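Polyporopepsin (Irpex lacteus, PDB 1WKR) cleaves peptide bonds as a pepsin-family aspartic endopeptidase of broad specificity with milk-clotting activity. Local coordinates at residues Gly34-Trp39 with Val107-Leu112. Numbering follows the deposited sequence.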
ATOM      1  N   GLY A  34       1.516   4.517  -1.739  1.00  3.94           N
ATOM      2  CA  GLY A  34       2.826   5.099  -1.472  1.00  3.78           C
ATOM      3  C   GLY A  34       3.460   5.797  -2.658  1.00  3.82           C
ATOM      4  O   GLY A  34       4.616   6.211  -2.550  1.00  4.71           O
ATOM      5  N   SER A  35       2.748   5.909  -3.774  1.00  4.03           N
ATOM      6  CA  SER A  35       3.215   6.682  -4.951  1.00  3.92           C
ATOM      7  C   SER A  35       1.971   7.131  -5.674  1.00  3.50           C
ATOM      8  O   SER A  35       0.863   6.712  -5.354  1.00  3.94           O
ATOM      9  CB  SER A  35       4.077   5.868  -5.866  1.00  4.37           C
ATOM     10  OG  SER A  35       3.350   4.900  -6.602  1.00  4.56           O
ATOM     11  N   SER A  36       2.171   8.027  -6.656  1.00  4.31           N
ATOM     12  CA  SER A  36       1.043   8.774  -7.191  1.00  4.16           C
ATOM     13  C   SER A  36       1.026   8.864  -8.676  1.00  4.07           C
ATOM     14  O   SER A  36       0.178   9.577  -9.247  1.00  5.09           O
ATOM     15  CB  SER A  36       1.027  10.179  -6.563  1.00  3.92           C
ATOM     16  OG  SER A  36       1.053   9.990  -5.133  1.00  4.34           O
ATOM     17  N   ASN A  37       1.901   8.115  -9.353  1.00  3.90           N
ATOM     18  CA  ASN A  37       1.917   8.064 -10.820  1.00  3.75           C
ATOM     19  C   ASN A  37       1.284   6.772 -11.235  1.00  4.04           C
ATOM     20  O   ASN A  37       1.674   5.674 -10.790  1.00  5.03           O
ATOM     21  CB  ASN A  37       3.376   8.071 -11.328  1.00  4.45           C
ATOM     22  CG  ASN A  37       4.045   9.394 -11.147  1.00  4.53           C
ATOM     23  OD1 ASN A  37       4.319   9.843 -10.017  1.00  5.48           O
ATOM     24  ND2 ASN A  37       4.295  10.151 -12.250  1.00  5.71           N
ATOM     25  N   THR A  38       0.239   6.860 -12.075  1.00  4.22           N
ATOM     26  CA  THR A  38      -0.379   5.672 -12.689  1.00  3.95           C
ATOM     27  C   THR A  38       0.345   5.368 -13.976  1.00  4.05           C
ATOM     28  O   THR A  38       0.464   6.292 -14.808  1.00  4.84           O
ATOM     29  CB  THR A  38      -1.875   5.879 -12.880  1.00  4.34           C
ATOM     30  OG1 THR A  38      -2.492   5.880 -11.582  1.00  4.20           O
ATOM     31  CG2 THR A  38      -2.507   4.751 -13.693  1.00  4.72           C
ATOM     32  N   TRP A  39       0.874   4.168 -14.129  1.00  3.98           N
ATOM     33  CA  TRP A  39       1.651   3.837 -15.338  1.00  5.13           C
ATOM     34  C   TRP A  39       1.514   2.405 -15.649  1.00  4.59           C
ATOM     35  O   TRP A  39       1.177   1.543 -14.820  1.00  5.33           O
ATOM     36  CB  TRP A  39       3.127   4.232 -15.112  1.00  4.84           C
ATOM     37  CG  TRP A  39       3.857   3.449 -14.043  1.00  5.14           C
ATOM     38  CD1 TRP A  39       3.986   3.758 -12.732  1.00  4.79           C
ATOM     39  CD2 TRP A  39       4.615   2.232 -14.265  1.00  4.49           C
ATOM     40  NE1 TRP A  39       4.764   2.810 -12.084  1.00  5.35           N
ATOM     41  CE2 TRP A  39       5.201   1.883 -13.014  1.00  4.92           C
ATOM     42  CE3 TRP A  39       4.885   1.452 -15.379  1.00  5.17           C
ATOM     43  CZ2 TRP A  39       5.992   0.767 -12.842  1.00  5.66           C
ATOM     44  CZ3 TRP A  39       5.684   0.328 -15.224  1.00  6.22           C
ATOM     45  CH2 TRP A  39       6.271  -0.004 -13.965  1.00  6.29           C
ATOM     46  N   VAL A 107      -2.278   5.999  -6.179  1.00  4.16           N
ATOM     47  CA  VAL A 107      -3.355   6.579  -5.322  1.00  3.75           C
ATOM     48  C   VAL A 107      -2.789   7.244  -4.065  1.00  3.25           C
ATOM     49  O   VAL A 107      -3.542   7.618  -3.165  1.00  3.97           O
ATOM     50  CB  VAL A 107      -4.471   5.561  -5.035  1.00  3.39           C
ATOM     51  CG1 VAL A 107      -5.362   5.382  -6.275  1.00  4.53           C
ATOM     52  CG2 VAL A 107      -3.920   4.193  -4.589  1.00  4.77           C
ATOM     53  N   GLY A 108      -1.483   7.497  -4.069  1.00  3.65           N
ATOM     54  CA  GLY A 108      -0.842   8.416  -3.129  1.00  4.24           C
ATOM     55  C   GLY A 108      -1.322   9.833  -3.393  1.00  3.62           C
ATOM     56  O   GLY A 108      -2.055  10.127  -4.361  1.00  4.51           O
ATOM     57  N   PRO A 109      -0.918  10.768  -2.546  1.00  3.59           N
ATOM     58  CA  PRO A 109      -1.310  12.195  -2.723  1.00  4.62           C
ATOM     59  C   PRO A 109      -0.601  12.765  -3.938  1.00  4.39           C
ATOM     60  O   PRO A 109       0.537  12.460  -4.247  1.00  4.40           O
ATOM     61  CB  PRO A 109      -0.831  12.866  -1.431  1.00  4.06           C
ATOM     62  CG  PRO A 109      -0.687  11.696  -0.462  1.00  4.66           C
ATOM     63  CD  PRO A 109      -0.136  10.588  -1.302  1.00  3.71           C
ATOM     64  N   VAL A 110      -1.316  13.694  -4.619  1.00  4.62           N
ATOM     65  CA  VAL A 110      -0.771  14.240  -5.888  1.00  5.76           C
ATOM     66  C   VAL A 110       0.552  14.913  -5.696  1.00  4.52           C
ATOM     67  O   VAL A 110       1.337  14.960  -6.697  1.00  5.84           O
ATOM     68  CB  VAL A 110      -1.810  15.214  -6.534  1.00  5.77           C
ATOM     69  CG1 VAL A 110      -2.088  16.425  -5.689  1.00  6.66           C
ATOM     70  CG2 VAL A 110      -1.406  15.563  -7.978  1.00  6.61           C
ATOM     71  N   ASP A 111       0.903  15.429  -4.528  1.00  5.44           N
ATOM     72  CA  ASP A 111       2.191  16.114  -4.372  1.00  5.79           C
ATOM     73  C   ASP A 111       3.364  15.264  -4.704  1.00  6.28           C
ATOM     74  O   ASP A 111       4.468  15.795  -5.083  1.00  7.51           O
ATOM     75  CB  ASP A 111       2.314  16.789  -2.984  1.00  7.77           C
ATOM     76  CG  ASP A 111       2.407  15.848  -1.818  1.00  8.77           C
ATOM     77  OD1 ASP A 111       2.333  14.628  -1.937  1.00  8.16           O
ATOM     78  OD2 ASP A 111       2.522  16.298  -0.651  1.00 13.18           O
ATOM     79  N   LEU A 112       3.295  13.932  -4.657  1.00  5.54           N
ATOM     80  CA  LEU A 112       4.411  13.048  -4.980  1.00  5.92           C
ATOM     81  C   LEU A 112       4.759  13.106  -6.457  1.00  5.73           C
ATOM     82  O   LEU A 112       5.819  12.697  -6.868  1.00  6.08           O
ATOM     83  CB  LEU A 112       4.143  11.608  -4.552  1.00  6.04           C
ATOM     84  CG  LEU A 112       3.959  11.390  -3.043  1.00  5.45           C
ATOM     85  CD1 LEU A 112       3.624   9.923  -2.769  1.00  6.07           C
ATOM     86  CD2 LEU A 112       5.172  11.780  -2.239  1.00  6.97           C
TER
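Ser-36 points its hydroxyl into the turn that begins at Gly-108, joining the segment just after the catalytic Asp-32 to the chain leaving strand 103-106. Together they belong to the psi-loop motif of the pepsin fold, in which the Asp-Thr-Gly-Ser loop lies against the hydrophobic-hydrophobic-Gly segment Ile-104 to Gly-106, with Val-107 and Gly-108 just after it. The backbone N of Gly-108 donates to Ser-35 O at 2.8 Å, its N-H bent to 146° and approaching from above the carbonyl plane. Gly-108 and Ser-36 come within 4.5 Å, CA to CA, and a beta carbon on Gly-108 would run into both Ser-35 O and Ser-36 OG.

Along the Ser-36 side chain, CB lies 3.3 Å from Pro-109 O. A chi1 of -53° sets OG beside its own backbone N, and from there it donates to Pro-109 O at 2.7 Å. That carbonyl oxygen also accepts from Leu-112 N, at the first turn of the 3-10 segment; the two donors come from opposite faces of its plane, so both bonds help hold the peptide's orientation. Replacing Ser-36 by alanine removes the hydroxyl, and Pro-109 O would probably keep its Leu-112 N bond but lose the donor on its other face, while the backbone bond from Gly-108 N still joins the loops. Leu-112 covers the hydroxyl with its CB and, through one branch, CD1, 3.5 Å from Ser-36 OG.

The active site is close by: Ser-35 OG bonds to Asp-32 OD2 and Gly-34 N to Asp-32 OD1, while backbone bonds from Gly-34 and the side chain of Ser-35 meet the bound peptide inhibitor. Leu-112 CD1 ends 3.8 Å from Gly-34 O and 3.9 Å from Ser-35 CA.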